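Local structure of probable Rab-related GTPase (Acanthamoeba polyphaga mimivirus, 5XC5) at residues A[5-16]-A[75-86]; A[113-122]-A[144-152]. The protein binds GTP and magnesium as a small GTPase of the Rab family and may take part in protein transport. The protein carries 1 engineered substitution. One frame throughout, in Å; residues are numbered along the deposited sequence.

Both contacts pair parallel neighbours of a single central sheet, whose strands 6-12, 81-87, 113-119 and 145-148 lie next to each other in that order. Contact 1 takes the first two and contact 2 the last two, with centres about 12 Å apart; along the chain, contact 1 closes before contact 2 opens. Strands 81-87 and 113-119 stitch them together: the V117 amide approaches V84 O, probably as a hydrogen bond, and the F86 ring packs on the A118 methyl. All these strands run the same way, so the loops that follow them gather at one end of the sheet. There contact 1 supplies phosphate-binding residues and contact 2 the guanine-binding ones to a single GTP.

Contact 1. Residues A[5-16]-A[75-86]; sequences GYKIILIGSSGV and YYTNSLGCLVVF. With GTP (guanosine-5'-triphosphate), chain B.
K7 of strand 6-12 reaches along the turn Y76-S79 that precedes strand 81-86. K7 CB lies 3.7 Å from N78 O, and CG comes next to S79 CA. CD then passes the carbonyl oxygens of N78 and T77, and K7 CE comes within 3.2 Å of Y75 O. With CG anti to the backbone N (chi1 175°) and every later bond extended, the chain carries NZ to two carbonyls. K7 NZ is 2.8 Å from T77 O, which it meets almost end-on. The second bond, K7 NZ to Y75 O at 2.9 Å, comes from above the carbonyl plane, 47° out of it. The ammonium group thus ties strand 6-12 to the type II turn Y76-S79 and to the residue before it; S79 OG also braces the turn through its bond to Y76 O.

Beyond the turn, strands 6-12 and 81-86 run parallel, their axes 15° apart. K7 O takes both the L80 and G81 amides, and the ladder continues through I9, G81, L83, I11 and V85. On one side of the sheet, I9 CD1 meets the Y76 ring at its edge, and I11 CD1 lies 3.6 Å from C82 SG. On the other, L10 and L83 lie side by side, and I8 CD1 packs directly on the backbone of G81, 3.9 Å from G81 CA.

Past G12 the strands part. A water links the S13 amide to V85 O, and V16 CG2 rests against V85 CG1. S14 OG binds O2G of GTP, while G15 N gives a 3.0 Å bond to the bridging O3B. Strand 6-12, the loop that grips the phosphates and helix 18-26 after it form the P-loop (Walker A) of the Ras-type GTPase fold.

Contact 2. Residues A[113-122]-A[144-152]; sequences YILVVANKID and CDYVFASSF. With GTP (guanosine-5'-triphosphate), chain B.
S151 and N119 meet beside the guanine of GTP. S151 OG donates to N7 at 2.6 Å and accepts a nearly straight bond from N119 ND2, 3.1 Å away and in the plane of the amide. S151 N adds a bond to O6 at 2.8 Å. D122 CG sits between its backbone N and carbonyl carbon (chi1 56°), which turns the carboxylate to the Watson-Crick edge of the base: D122 OD1 takes the N1 hydrogen at 2.7 Å, and OD2 takes N2 at 2.9 Å. Between D122 OD1 and O6 sits S150 OG, whose one proton could serve either. The extended chain of K120 lies along one face of guanine and ends with NZ 3.2 Å from O4', where it also bonds G15 O; F152 lies on the other face, its ring tilted, with CE2 and CZ nearest.

These residues are the NKxD motif, N119 to D122, and the 150-152 loop that occupies the place of the SAK motif in Ras-family GTPases. They lie at the C-terminal ends of the two strands of one beta-alpha-beta unit, 113-119 and 145-148, joined through helix 132-141.

Several bonds position this first shell. N119 ND2 also binds V16 O in the P-loop, T156 OG1 pairs with the S150 amide, and A149 O takes the I121 amide. Farther back, a parallel ladder runs from the D145 N to I114 O bond to the A149 N to A118 O bond. V147 CG1 packs against L115 and V117; across the sheet A118 CB lies 3.6 Å from F148 CD2. At the far end, Y113 OH donates to D145 OD2 at 2.7 Å on its anti side, and K163 forms a salt bridge to the same oxygen.

Contact 1. Residues A[5-16]-A[75-86]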
loop_
_atom_site.group_PDB
_atom_site.type_symbol
_atom_site.label_atom_id
_atom_site.label_comp_id
_atom_site.label_asym_id
_atom_site.label_seq_id
_atom_site.Cartn_x
_atom_site.Cartn_y
_atom_site.Cartn_z
ATOM N N GLY A 5 -13.483 9.164 10.109
ATOM C CA GLY A 5 -12.218 8.532 9.762
ATOM C C GLY A 5 -11.851 8.620 8.290
ATOM O O GLY A 5 -12.591 9.167 7.474
ATOM N N TYR A 6 -10.700 8.056 7.938
ATOM C CA TYR A 6 -10.170 8.128 6.584
ATOM C C TYR A 6 -9.932 6.716 6.074
ATOM O O TYR A 6 -9.076 6.003 6.602
ATOM C CB TYR A 6 -8.855 8.912 6.577
ATOM C CG TYR A 6 -9.020 10.369 6.935
ATOM C CD1 TYR A 6 -9.163 10.772 8.256
ATOM C CD2 TYR A 6 -9.052 11.338 5.945
ATOM C CE1 TYR A 6 -9.337 12.115 8.581
ATOM C CE2 TYR A 6 -9.212 12.684 6.262
ATOM C CZ TYR A 6 -9.354 13.057 7.581
ATOM O OH TYR A 6 -9.519 14.397 7.891
ATOM N N LYS A 7 -10.673 6.320 5.037
ATOM C CA LYS A 7 -10.569 4.963 4.511
ATOM C C LYS A 7 -9.311 4.812 3.661
ATOM O O LYS A 7 -9.147 5.497 2.649
ATOM C CB LYS A 7 -11.811 4.580 3.710
ATOM C CG LYS A 7 -11.691 3.200 3.049
ATOM C CD LYS A 7 -13.004 2.716 2.449
ATOM C CE LYS A 7 -12.803 1.378 1.741
ATOM N NZ LYS A 7 -14.089 0.802 1.234
ATOM N N ILE A 8 -8.427 3.919 4.089
ATOM C CA ILE A 8 -7.191 3.590 3.390
ATOM C C ILE A 8 -7.255 2.112 3.042
ATOM O O ILE A 8 -7.537 1.283 3.914
ATOM C CB ILE A 8 -5.954 3.837 4.280
ATOM C CG1 ILE A 8 -6.026 5.184 5.006
ATOM C CG2 ILE A 8 -4.648 3.657 3.476
ATOM C CD1 ILE A 8 -6.036 6.373 4.101
ATOM N N ILE A 9 -6.978 1.773 1.782
ATOM C CA ILE A 9 -6.882 0.367 1.388
ATOM C C ILE A 9 -5.467 0.052 0.916
ATOM O O ILE A 9 -4.779 0.900 0.335
ATOM C CB ILE A 9 -7.913 -0.048 0.316
ATOM C CG1 ILE A 9 -7.667 0.688 -1.003
ATOM C CG2 ILE A 9 -9.339 0.124 0.831
ATOM C CD1 ILE A 9 -8.566 0.216 -2.131
ATOM N N LEU A 10 -5.043 -1.189 1.151
ATOM C CA LEU A 10 -3.814 -1.727 0.580
ATOM C C LEU A 10 -4.206 -2.747 -0.472
ATOM O O LEU A 10 -4.950 -3.694 -0.175
ATOM C CB LEU A 10 -2.934 -2.408 1.628
ATOM C CG LEU A 10 -2.301 -1.475 2.646
ATOM C CD1 LEU A 10 -3.234 -1.294 3.819
ATOM C CD2 LEU A 10 -0.924 -2.014 3.081
ATOM N N ILE A 11 -3.715 -2.546 -1.697
ATOM C CA ILE A 11 -3.940 -3.467 -2.802
ATOM C C ILE A 11 -2.603 -3.771 -3.466
ATOM O O ILE A 11 -1.631 -3.026 -3.319
ATOM C CB ILE A 11 -4.959 -2.932 -3.828
ATOM C CG1 ILE A 11 -4.407 -1.699 -4.541
ATOM C CG2 ILE A 11 -6.283 -2.579 -3.147
ATOM C CD1 ILE A 11 -5.396 -1.050 -5.539
ATOM N N GLY A 12 -2.555 -4.884 -4.174
ATOM C CA GLY A 12 -1.333 -5.354 -4.803
ATOM C C GLY A 12 -1.347 -6.864 -4.880
ATOM O O GLY A 12 -2.150 -7.539 -4.244
ATOM N N SER A 13 -0.447 -7.398 -5.705
ATOM C CA SER A 13 -0.493 -8.818 -6.005
ATOM C C SER A 13 -0.072 -9.646 -4.793
ATOM O O SER A 13 0.461 -9.136 -3.810
ATOM C CB SER A 13 0.357 -9.114 -7.230
ATOM O OG SER A 13 -0.256 -8.464 -8.331
ATOM N N SER A 14 -0.353 -10.944 -4.859
ATOM C CA SER A 14 -0.129 -11.791 -3.695
ATOM C C SER A 14 1.359 -11.904 -3.377
ATOM O O SER A 14 2.196 -12.011 -4.276
ATOM C CB SER A 14 -0.713 -13.182 -3.928
ATOM O OG SER A 14 -0.454 -14.020 -2.811
ATOM N N GLY A 15 1.682 -11.844 -2.089
ATOM C CA GLY A 15 3.032 -12.064 -1.627
ATOM C C GLY A 15 3.906 -10.835 -1.557
ATOM O O GLY A 15 5.054 -10.948 -1.123
ATOM N N VAL A 16 3.393 -9.661 -1.938
ATOM C CA VAL A 16 4.232 -8.463 -2.009
ATOM C C VAL A 16 4.523 -7.857 -0.643
ATOM O O VAL A 16 5.424 -7.010 -0.541
ATOM C CB VAL A 16 3.664 -7.398 -2.967
ATOM C CG1 VAL A 16 3.545 -7.949 -4.384
ATOM C CG2 VAL A 16 2.322 -6.882 -2.478
ATOM N N TYR A 75 -14.011 -3.534 -1.966
ATOM C CA TYR A 75 -13.457 -2.620 -0.980
ATOM C C TYR A 75 -12.919 -1.337 -1.593
ATOM O O TYR A 75 -12.466 -0.455 -0.851
ATOM C CB TYR A 75 -12.407 -3.347 -0.121
ATOM C CG TYR A 75 -13.085 -4.395 0.718
ATOM C CD1 TYR A 75 -13.277 -5.682 0.233
ATOM C CD2 TYR A 75 -13.611 -4.079 1.966
ATOM C CE1 TYR A 75 -13.946 -6.638 0.981
ATOM C CE2 TYR A 75 -14.284 -5.025 2.721
ATOM C CZ TYR A 75 -14.444 -6.304 2.226
ATOM O OH TYR A 75 -15.113 -7.248 2.975
ATOM N N TYR A 76 -12.985 -1.195 -2.922
ATOM C CA TYR A 76 -12.475 0.006 -3.579
ATOM C C TYR A 76 -13.288 1.239 -3.214
ATOM O O TYR A 76 -12.728 2.324 -3.019
ATOM C CB TYR A 76 -12.537 -0.157 -5.096
ATOM C CG TYR A 76 -11.569 -1.128 -5.727
ATOM C CD1 TYR A 76 -10.283 -1.314 -5.221
ATOM C CD2 TYR A 76 -11.932 -1.838 -6.858
ATOM C CE1 TYR A 76 -9.405 -2.198 -5.827
ATOM C CE2 TYR A 76 -11.062 -2.714 -7.464
ATOM C CZ TYR A 76 -9.805 -2.890 -6.949
ATOM O OH TYR A 76 -8.935 -3.781 -7.556
ATOM N N THR A 77 -14.612 1.106 -3.172
ATOM C CA THR A 77 -15.472 2.280 -3.154
ATOM C C THR A 77 -15.254 3.089 -1.880
ATOM O O THR A 77 -15.003 2.538 -0.805
ATOM C CB THR A 77 -16.938 1.860 -3.312
ATOM O OG1 THR A 77 -17.764 3.026 -3.417
ATOM C CG2 THR A 77 -17.395 1.019 -2.139
ATOM N N ASN A 78 -15.317 4.413 -2.020
ATOM C CA ASN A 78 -15.192 5.375 -0.927
ATOM C C ASN A 78 -13.800 5.422 -0.312
ATOM O O ASN A 78 -13.632 5.980 0.779
ATOM C CB ASN A 78 -16.259 5.186 0.159
ATOM C CG ASN A 78 -17.656 5.404 -0.365
ATOM O OD1 ASN A 78 -17.899 6.331 -1.138
ATOM N ND2 ASN A 78 -18.583 4.547 0.041
ATOM N N SER A 79 -12.794 4.856 -0.974
ATOM C CA SER A 79 -11.435 4.953 -0.463
ATOM C C SER A 79 -10.941 6.382 -0.620
ATOM O O SER A 79 -11.133 7.001 -1.671
ATOM C CB SER A 79 -10.525 4.013 -1.244
ATOM O OG SER A 79 -10.865 2.667 -0.982
ATOM N N LEU A 80 -10.309 6.913 0.425
ATOM C CA LEU A 80 -9.658 8.212 0.344
ATOM C C LEU A 80 -8.167 8.110 0.051
ATOM O O LEU A 80 -7.616 8.978 -0.628
ATOM C CB LEU A 80 -9.875 8.999 1.645
ATOM C CG LEU A 80 -11.349 9.261 1.982
ATOM C CD1 LEU A 80 -11.484 10.089 3.261
ATOM C CD2 LEU A 80 -12.058 9.939 0.827
ATOM N N GLY A 81 -7.512 7.062 0.530
ATOM C CA GLY A 81 -6.119 6.829 0.211
ATOM C C GLY A 81 -5.926 5.371 -0.156
ATOM O O GLY A 81 -6.671 4.496 0.280
ATOM N N CYS A 82 -4.911 5.123 -0.967
ATOM C CA CYS A 82 -4.614 3.759 -1.378
ATOM C C CYS A 82 -3.111 3.565 -1.426
ATOM O O CYS A 82 -2.393 4.373 -2.028
ATOM C CB CYS A 82 -5.223 3.461 -2.758
ATOM S SG CYS A 82 -4.834 1.818 -3.424
ATOM N N LEU A 83 -2.649 2.478 -0.815
ATOM C CA LEU A 83 -1.286 1.998 -0.973
ATOM C C LEU A 83 -1.323 0.858 -1.983
ATOM O O LEU A 83 -2.033 -0.133 -1.771
ATOM C CB LEU A 83 -0.776 1.486 0.373
ATOM C CG LEU A 83 -0.698 2.518 1.513
ATOM C CD1 LEU A 83 -0.390 1.835 2.825
ATOM C CD2 LEU A 83 0.371 3.558 1.234
ATOM N N VAL A 84 -0.579 0.999 -3.083
ATOM C CA VAL A 84 -0.456 -0.067 -4.076
ATOM C C VAL A 84 0.943 -0.652 -3.947
ATOM O O VAL A 84 1.932 0.001 -4.295
ATOM C CB VAL A 84 -0.710 0.439 -5.502
ATOM C CG1 VAL A 84 -0.722 -0.737 -6.481
ATOM C CG2 VAL A 84 -2.035 1.186 -5.570
ATOM N N VAL A 85 1.031 -1.884 -3.448
ATOM C CA VAL A 85 2.299 -2.484 -3.053
ATOM C C VAL A 85 2.770 -3.459 -4.124
ATOM O O VAL A 85 1.965 -4.192 -4.712
ATOM C CB VAL A 85 2.137 -3.178 -1.687
ATOM C CG1 VAL A 85 3.478 -3.662 -1.165
ATOM C CG2 VAL A 85 1.477 -2.227 -0.685
ATOM N N PHE A 86 4.079 -3.463 -4.381
ATOM C CA PHE A 86 4.697 -4.503 -5.197
ATOM C C PHE A 86 6.035 -4.901 -4.579
ATOM O O PHE A 86 6.544 -4.255 -3.664
ATOM C CB PHE A 86 4.833 -4.084 -6.670
ATOM C CG PHE A 86 5.950 -3.106 -6.922
ATOM C CD1 PHE A 86 5.731 -1.740 -6.785
ATOM C CD2 PHE A 86 7.211 -3.548 -7.320
ATOM C CE1 PHE A 86 6.739 -0.835 -7.027
ATOM C CE2 PHE A 86 8.232 -2.634 -7.553
ATOM C CZ PHE A 86 7.989 -1.276 -7.392
HETATM P PG GTP B . -1.552 -11.658 0.028
HETATM O O1G GTP B . -2.367 -11.476 1.294
HETATM O O2G GTP B . -1.499 -13.093 -0.406
HETATM O O3G GTP B . -2.003 -10.739 -1.086
HETATM O O3B GTP B . 0.026 -11.314 0.321
HETATM P PB GTP B . 0.622 -10.021 1.098
HETATM O O1B GTP B . -0.273 -9.623 2.255
HETATM O O2B GTP B . 0.895 -8.916 0.116
HETATM O O3A GTP B . 2.094 -10.488 1.578
HETATM P PA GTP B . 2.495 -10.987 3.072
HETATM O O1A GTP B . 2.532 -9.801 4.043
HETATM O O2A GTP B . 1.620 -12.188 3.484
HETATM O "O5'" GTP B . 4.037 -11.432 2.816
HETATM C "C5'" GTP B . 4.359 -12.497 1.945
HETATM C "C4'" GTP B . 5.746 -13.035 2.294
HETATM O "O4'" GTP B . 6.689 -12.017 1.996
HETATM C "C3'" GTP B . 5.917 -13.385 3.760
HETATM O "O3'" GTP B . 6.710 -14.556 3.888
HETATM C "C2'" GTP B . 6.677 -12.202 4.318
HETATM O "O2'" GTP B . 7.471 -12.538 5.432
HETATM C "C1'" GTP B . 7.504 -11.765 3.126
HETATM N N9 GTP B . 7.780 -10.325 3.225
HETATM C C8 GTP B . 6.896 -9.318 3.513
HETATM N N7 GTP B . 7.550 -8.138 3.496
HETATM C C5 GTP B . 8.853 -8.388 3.203
HETATM C C6 GTP B . 9.962 -7.563 3.057
HETATM O O6 GTP B . 9.926 -6.326 3.189
HETATM N N1 GTP B . 11.157 -8.171 2.755
HETATM C C2 GTP B . 11.275 -9.534 2.582
HETATM N N2 GTP B . 12.469 -10.035 2.285
HETATM N N3 GTP B . 10.183 -10.360 2.717
HETATM C C4 GTP B . 9.003 -9.765 3.030
HETATM O O HOH W 1 1.390 -5.614 -7.066
#

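Contact 2. Residues A[113-122]-A[144-152]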
loop_
_atom_site.group_PDB
_atom_site.type_symbol
_atom_site.label_atom_id
_atom_site.label_comp_id
_atom_site.label_asym_id
_atom_site.label_seq_id
_atom_site.Cartn_x
_atom_site.Cartn_y
_atom_site.Cartn_z
ATOM N N TYR A 113 -5.185 10.284 -2.827
ATOM C CA TYR A 113 -3.750 10.042 -2.873
ATOM C C TYR A 113 -3.538 8.552 -3.064
ATOM O O TYR A 113 -4.036 7.742 -2.266
ATOM C CB TYR A 113 -3.105 10.501 -1.566
ATOM C CG TYR A 113 -1.592 10.382 -1.475
ATOM C CD1 TYR A 113 -0.752 10.966 -2.425
ATOM C CD2 TYR A 113 -1.009 9.736 -0.392
ATOM C CE1 TYR A 113 0.641 10.883 -2.299
ATOM C CE2 TYR A 113 0.361 9.649 -0.257
ATOM C CZ TYR A 113 1.185 10.220 -1.201
ATOM O OH TYR A 113 2.548 10.105 -1.028
ATOM N N ILE A 114 -2.813 8.204 -4.123
ATOM C CA ILE A 114 -2.393 6.836 -4.401
ATOM C C ILE A 114 -0.881 6.812 -4.259
ATOM O O ILE A 114 -0.185 7.599 -4.910
ATOM C CB ILE A 114 -2.805 6.390 -5.809
ATOM C CG1 ILE A 114 -4.325 6.404 -5.945
ATOM C CG2 ILE A 114 -2.256 5.015 -6.089
ATOM C CD1 ILE A 114 -4.806 5.951 -7.325
ATOM N N LEU A 115 -0.379 5.934 -3.387
ATOM C CA LEU A 115 1.045 5.808 -3.105
ATOM C C LEU A 115 1.488 4.396 -3.463
ATOM O O LEU A 115 1.002 3.425 -2.877
ATOM C CB LEU A 115 1.317 6.112 -1.631
ATOM C CG LEU A 115 2.759 5.938 -1.150
ATOM C CD1 LEU A 115 3.725 6.771 -1.975
ATOM C CD2 LEU A 115 2.838 6.308 0.329
ATOM N N VAL A 116 2.373 4.291 -4.456
ATOM C CA VAL A 116 2.959 3.012 -4.856
ATOM C C VAL A 116 4.111 2.699 -3.911
ATOM O O VAL A 116 5.015 3.520 -3.727
ATOM C CB VAL A 116 3.448 3.085 -6.311
ATOM C CG1 VAL A 116 4.245 1.830 -6.678
ATOM C CG2 VAL A 116 2.268 3.292 -7.265
ATOM N N VAL A 117 4.088 1.508 -3.320
ATOM C CA VAL A 117 5.098 1.092 -2.357
ATOM C C VAL A 117 5.960 0.028 -3.015
ATOM O O VAL A 117 5.489 -1.085 -3.287
ATOM C CB VAL A 117 4.481 0.547 -1.061
ATOM C CG1 VAL A 117 5.572 0.111 -0.075
ATOM C CG2 VAL A 117 3.557 1.592 -0.441
ATOM N N ALA A 118 7.225 0.362 -3.249
ATOM C CA ALA A 118 8.215 -0.586 -3.746
ATOM C C ALA A 118 8.782 -1.297 -2.523
ATOM O O ALA A 118 9.622 -0.747 -1.801
ATOM C CB ALA A 118 9.299 0.167 -4.515
ATOM N N ASN A 119 8.296 -2.508 -2.266
ATOM C CA ASN A 119 8.581 -3.223 -1.033
ATOM C C ASN A 119 9.671 -4.270 -1.237
ATOM O O ASN A 119 10.027 -4.650 -2.359
ATOM C CB ASN A 119 7.310 -3.887 -0.491
ATOM C CG ASN A 119 7.393 -4.197 0.991
ATOM O OD1 ASN A 119 8.078 -3.516 1.735
ATOM N ND2 ASN A 119 6.686 -5.233 1.426
ATOM N N LYS A 120 10.188 -4.742 -0.102
ATOM C CA LYS A 120 11.244 -5.758 -0.004
ATOM C C LYS A 120 12.617 -5.217 -0.382
ATOM O O LYS A 120 13.480 -5.963 -0.858
ATOM C CB LYS A 120 10.918 -7.076 -0.725
ATOM C CG LYS A 120 9.519 -7.587 -0.420
ATOM C CD LYS A 120 9.390 -9.055 -0.721
ATOM C CE LYS A 120 7.945 -9.541 -0.539
ATOM N NZ LYS A 120 7.830 -11.012 -0.850
ATOM N N ILE A 121 12.844 -3.921 -0.145
ATOM C CA ILE A 121 14.128 -3.310 -0.485
ATOM C C ILE A 121 15.300 -3.906 0.284
ATOM O O ILE A 121 16.450 -3.663 -0.090
ATOM C CB ILE A 121 14.073 -1.771 -0.347
ATOM C CG1 ILE A 121 13.932 -1.358 1.126
ATOM C CG2 ILE A 121 12.982 -1.204 -1.234
ATOM C CD1 ILE A 121 13.788 0.150 1.343
ATOM N N ASP A 122 15.040 -4.660 1.354
ATOM C CA ASP A 122 16.107 -5.337 2.080
ATOM C C ASP A 122 16.809 -6.373 1.221
ATOM O O ASP A 122 17.973 -6.689 1.481
ATOM C CB ASP A 122 15.540 -6.015 3.328
ATOM C CG ASP A 122 14.405 -6.972 2.999
ATOM O OD1 ASP A 122 13.305 -6.483 2.663
ATOM O OD2 ASP A 122 14.603 -8.206 3.067
ATOM N N CYS A 144 0.342 9.440 -9.416
ATOM C CA CYS A 144 0.538 8.778 -8.135
ATOM C C CYS A 144 1.965 9.031 -7.672
ATOM O O CYS A 144 2.825 9.463 -8.443
ATOM C CB CYS A 144 0.217 7.276 -8.207
ATOM S SG CYS A 144 1.246 6.321 -9.351
ATOM N N ASP A 145 2.200 8.761 -6.397
ATOM C CA ASP A 145 3.488 8.946 -5.747
ATOM C C ASP A 145 4.112 7.575 -5.501
ATOM O O ASP A 145 3.477 6.539 -5.703
ATOM C CB ASP A 145 3.261 9.707 -4.433
ATOM C CG ASP A 145 4.522 10.359 -3.876
ATOM O OD1 ASP A 145 5.583 10.381 -4.535
ATOM O OD2 ASP A 145 4.436 10.859 -2.732
ATOM N N TYR A 146 5.367 7.575 -5.055
ATOM C CA TYR A 146 6.093 6.338 -4.803
ATOM C C TYR A 146 6.924 6.467 -3.534
ATOM O O TYR A 146 7.294 7.571 -3.116
ATOM C CB TYR A 146 7.035 5.974 -5.962
ATOM C CG TYR A 146 8.101 7.020 -6.183
ATOM C CD1 TYR A 146 7.821 8.173 -6.909
ATOM C CD2 TYR A 146 9.376 6.879 -5.636
ATOM C CE1 TYR A 146 8.782 9.160 -7.102
ATOM C CE2 TYR A 146 10.347 7.859 -5.822
ATOM C CZ TYR A 146 10.043 8.997 -6.556
ATOM O OH TYR A 146 11.000 9.975 -6.748
ATOM N N VAL A 147 7.262 5.307 -2.963
ATOM C CA VAL A 147 8.084 5.229 -1.761
ATOM C C VAL A 147 8.706 3.845 -1.747
ATOM O O VAL A 147 8.146 2.895 -2.296
ATOM C CB VAL A 147 7.220 5.500 -0.500
ATOM C CG1 VAL A 147 6.166 4.418 -0.305
ATOM C CG2 VAL A 147 8.085 5.658 0.748
ATOM N N PHE A 148 9.853 3.718 -1.082
ATOM C CA PHE A 148 10.553 2.446 -0.953
ATOM C C PHE A 148 10.485 1.954 0.488
ATOM O O PHE A 148 10.647 2.740 1.430
ATOM C CB PHE A 148 12.009 2.600 -1.399
ATOM C CG PHE A 148 12.157 2.805 -2.885
ATOM C CD1 PHE A 148 12.016 4.072 -3.446
ATOM C CD2 PHE A 148 12.404 1.734 -3.719
ATOM C CE1 PHE A 148 12.136 4.262 -4.819
ATOM C CE2 PHE A 148 12.543 1.918 -5.090
ATOM C CZ PHE A 148 12.404 3.186 -5.635
ATOM N N ALA A 149 10.241 0.653 0.663
ATOM C CA ALA A 149 10.050 0.130 2.010
ATOM C C ALA A 149 10.506 -1.319 2.137
ATOM O O ALA A 149 10.749 -2.021 1.150
ATOM C CB ALA A 149 8.585 0.257 2.447
ATOM N N SER A 150 10.657 -1.741 3.396
ATOM C CA SER A 150 10.745 -3.140 3.788
ATOM C C SER A 150 9.836 -3.324 4.990
ATOM O O SER A 150 9.924 -2.552 5.948
ATOM C CB SER A 150 12.171 -3.502 4.198
ATOM O OG SER A 150 12.199 -4.797 4.791
ATOM N N SER A 151 8.962 -4.338 4.929
ATOM C CA SER A 151 8.047 -4.615 6.034
ATOM C C SER A 151 8.787 -4.821 7.342
ATOM O O SER A 151 8.232 -4.553 8.416
ATOM C CB SER A 151 7.247 -5.886 5.747
ATOM O OG SER A 151 6.634 -5.869 4.463
ATOM N N PHE A 152 10.015 -5.323 7.278
ATOM C CA PHE A 152 10.790 -5.668 8.461
ATOM C C PHE A 152 11.526 -4.478 9.047
ATOM O O PHE A 152 12.140 -4.610 10.111
ATOM C CB PHE A 152 11.794 -6.781 8.124
ATOM C CG PHE A 152 11.168 -7.973 7.457
ATOM C CD1 PHE A 152 9.887 -8.373 7.792
ATOM C CD2 PHE A 152 11.855 -8.680 6.478
ATOM C CE1 PHE A 152 9.295 -9.463 7.172
ATOM C CE2 PHE A 152 11.270 -9.781 5.861
ATOM C CZ PHE A 152 9.988 -10.161 6.207
HETATM P PG GTP B . -1.552 -11.658 0.028
HETATM O O1G GTP B . -2.367 -11.476 1.294
HETATM O O2G GTP B . -1.499 -13.093 -0.406
HETATM O O3G GTP B . -2.003 -10.739 -1.086
HETATM O O3B GTP B . 0.026 -11.314 0.321
HETATM P PB GTP B . 0.622 -10.021 1.098
HETATM O O1B GTP B . -0.273 -9.623 2.255
HETATM O O2B GTP B . 0.895 -8.916 0.116
HETATM O O3A GTP B . 2.094 -10.488 1.578
HETATM P PA GTP B . 2.495 -10.987 3.072
HETATM O O1A GTP B . 2.532 -9.801 4.043
HETATM O O2A GTP B . 1.620 -12.188 3.484
HETATM O "O5'" GTP B . 4.037 -11.432 2.816
HETATM C "C5'" GTP B . 4.359 -12.497 1.945
HETATM C "C4'" GTP B . 5.746 -13.035 2.294
HETATM O "O4'" GTP B . 6.689 -12.017 1.996
HETATM C "C3'" GTP B . 5.917 -13.385 3.760
HETATM O "O3'" GTP B . 6.710 -14.556 3.888
HETATM C "C2'" GTP B . 6.677 -12.202 4.318
HETATM O "O2'" GTP B . 7.471 -12.538 5.432
HETATM C "C1'" GTP B . 7.504 -11.765 3.126
HETATM N N9 GTP B . 7.780 -10.325 3.225
HETATM C C8 GTP B . 6.896 -9.318 3.513
HETATM N N7 GTP B . 7.550 -8.138 3.496
HETATM C C5 GTP B . 8.853 -8.388 3.203
HETATM C C6 GTP B . 9.962 -7.563 3.057
HETATM O O6 GTP B . 9.926 -6.326 3.189
HETATM N N1 GTP B . 11.157 -8.171 2.755
HETATM C C2 GTP B . 11.275 -9.534 2.582
HETATM N N2 GTP B . 12.469 -10.035 2.285
HETATM N N3 GTP B . 10.183 -10.360 2.717
HETATM C C4 GTP B . 9.003 -9.765 3.030
#